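Local coordinates for hypothetical protein (Bacteroides fragilis, PDB 4JX0) that is of unknown function but joins a BT_3987-like N-terminal domain to an F5/8 type C (discoidin-like) domain and binds magnesium, at residues 180-184 / 277-283. Sequence-based numbering, arbitrary orientation.
Sequences DSSNK and RKSMDGI
R277 packs against S181 and N183 where two loops meet at the surface of the discoidin-like beta-sandwich; the 277-283 loop carries the chain from strand 269-276 of one sheet to strand 283-294 of the other. Followed outward, the arginine first sets its CB 3.8 Å from S181 O. R277 CG is tucked between its own backbone N and C (chi1 58°), and from there the chain is extended to NE. R277 CD lies against one face of the N183 amide, 3.5 Å from N183 OD1, and the amide plane is turned 43° from that of the guanidinium. The planar head is thus delivered to the far end of its own loop. There the two terminal nitrogens of R277 share D281 between them: R277 NH1 forms a salt bridge to D281 OD1 (2.8 Å), and R277 NH2 bonds to D281 O (2.9 Å). NH2 also bonds to L255 O, at the start of strand 255-263, so this buried cation links the loop to that strand. Arginine suits the place because one long side chain can serve several acceptors. D281 suits its own because OD1 also accepts from I283 N, closing an Asx turn; the two donors come from opposite faces of the carboxylate plane, which should hold it firmly. N183 reaches across to the other loop. Its left-handed backbone (phi 68°) is one that asparagine tolerates well, and its amide offers both acceptor and donor: OD1 takes the stronger bond, from Y285 N in strand 283-294. On the same loop as N183, S181 OG bonds to D276 N, just before R277. The last link is slight: N183 ND2 makes a weak hydrogen bond, 3.4 Å long, to I283 O.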
loop_
_atom_site.group_PDB
_atom_site.type_symbol
_atom_site.label_atom_id
_atom_site.label_comp_id
_atom_site.label_asym_id
_atom_site.label_seq_id
_atom_site.Cartn_x
_atom_site.Cartn_y
_atom_site.Cartn_z
ATOM N N ASP A 180 13.907 5.829 11.912
ATOM C CA ASP A 180 14.119 4.856 12.979
ATOM C C ASP A 180 12.941 4.935 13.961
ATOM O O ASP A 180 12.645 6.012 14.490
ATOM C CB ASP A 180 15.455 5.104 13.682
ATOM C CG ASP A 180 15.753 4.102 14.777
ATOM O OD1 ASP A 180 15.988 2.916 14.453
ATOM O OD2 ASP A 180 15.725 4.493 15.956
ATOM N N SER A 181 12.276 3.790 14.196
ATOM C CA SER A 181 11.098 3.678 15.049
ATOM C C SER A 181 11.407 3.035 16.428
ATOM O O SER A 181 10.488 2.555 17.100
ATOM C CB SER A 181 10.044 2.850 14.327
ATOM O OG SER A 181 9.887 3.267 12.979
ATOM N N SER A 182 12.677 3.069 16.876
ATOM C CA SER A 182 13.064 2.503 18.165
ATOM C C SER A 182 12.503 3.303 19.341
ATOM O O SER A 182 12.458 2.776 20.451
ATOM C CB SER A 182 14.580 2.453 18.288
ATOM O OG SER A 182 15.108 3.752 18.485
ATOM N N ASN A 183 12.166 4.597 19.129
ATOM C CA ASN A 183 11.646 5.492 20.161
ATOM C C ASN A 183 12.705 5.814 21.236
ATOM O O ASN A 183 12.359 6.338 22.295
ATOM C CB ASN A 183 10.381 4.926 20.807
ATOM C CG ASN A 183 9.455 5.996 21.303
ATOM O OD1 ASN A 183 9.063 6.876 20.545
ATOM N ND2 ASN A 183 9.109 5.970 22.587
ATOM N N LYS A 184 13.994 5.594 20.938
ATOM C CA LYS A 184 15.072 5.914 21.862
ATOM C C LYS A 184 15.195 7.434 21.907
ATOM O O LYS A 184 14.977 8.090 20.886
ATOM C CB LYS A 184 16.380 5.241 21.385
ATOM C CG LYS A 184 17.588 5.437 22.296
ATOM C CD LYS A 184 18.801 4.659 21.780
ATOM C CE LYS A 184 20.060 4.932 22.571
ATOM N NZ LYS A 184 21.237 4.222 22.003
ATOM N N ARG A 277 6.208 3.034 15.911
ATOM C CA ARG A 277 6.804 2.582 17.166
ATOM C C ARG A 277 6.001 1.462 17.810
ATOM O O ARG A 277 4.829 1.246 17.492
ATOM C CB ARG A 277 7.015 3.723 18.169
ATOM C CG ARG A 277 5.774 4.503 18.571
ATOM C CD ARG A 277 6.027 5.336 19.809
ATOM N NE ARG A 277 4.841 6.110 20.173
ATOM C CZ ARG A 277 4.650 6.725 21.334
ATOM N NH1 ARG A 277 5.566 6.657 22.294
ATOM N NH2 ARG A 277 3.536 7.408 21.551
ATOM N N LYS A 278 6.681 0.727 18.696
ATOM C CA LYS A 278 6.141 -0.397 19.445
ATOM C C LYS A 278 6.097 -0.096 20.958
ATOM O O LYS A 278 5.576 -0.903 21.705
ATOM C CB LYS A 278 7.011 -1.639 19.163
ATOM C CG LYS A 278 6.717 -2.304 17.807
ATOM C CD LYS A 278 7.981 -2.584 16.987
ATOM C CE LYS A 278 8.528 -1.344 16.303
ATOM N NZ LYS A 278 9.953 -1.509 15.893
ATOM N N SER A 279 6.621 1.056 21.415
ATOM C CA SER A 279 6.622 1.438 22.828
ATOM C C SER A 279 5.473 2.418 23.110
ATOM O O SER A 279 5.380 3.447 22.445
ATOM C CB SER A 279 7.964 2.071 23.182
ATOM O OG SER A 279 7.974 2.566 24.510
HETATM N N MSE A 280 4.606 2.116 24.092
HETATM C CA MSE A 280 3.477 2.982 24.451
HETATM C C MSE A 280 3.842 3.962 25.559
HETATM O O MSE A 280 4.139 3.534 26.670
HETATM C CB MSE A 280 2.297 2.146 24.937
HETATM C CG MSE A 280 1.838 1.107 23.951
HETATM SE SE MSE A 280 0.039 0.465 24.295
HETATM C CE MSE A 280 -0.137 0.803 26.234
ATOM N N ASP A 281 3.818 5.268 25.268
ATOM C CA ASP A 281 4.047 6.329 26.264
ATOM C C ASP A 281 3.704 7.680 25.624
ATOM O O ASP A 281 3.369 7.724 24.437
ATOM C CB ASP A 281 5.484 6.309 26.866
ATOM C CG ASP A 281 6.636 6.466 25.897
ATOM O OD1 ASP A 281 6.479 7.207 24.901
ATOM O OD2 ASP A 281 7.724 5.910 26.175
ATOM N N GLY A 282 3.763 8.749 26.410
ATOM C CA GLY A 282 3.445 10.088 25.938
ATOM C C GLY A 282 4.521 10.813 25.155
ATOM O O GLY A 282 4.258 11.928 24.711
ATOM N N ILE A 283 5.746 10.257 25.018
ATOM C CA ILE A 283 6.827 10.923 24.274
ATOM C C ILE A 283 7.244 10.067 23.074
ATOM O O ILE A 283 7.881 9.022 23.251
ATOM C CB ILE A 283 8.049 11.244 25.168
ATOM C CG1 ILE A 283 7.652 12.109 26.400
ATOM C CG2 ILE A 283 9.115 11.981 24.344
ATOM C CD1 ILE A 283 7.975 11.510 27.668
#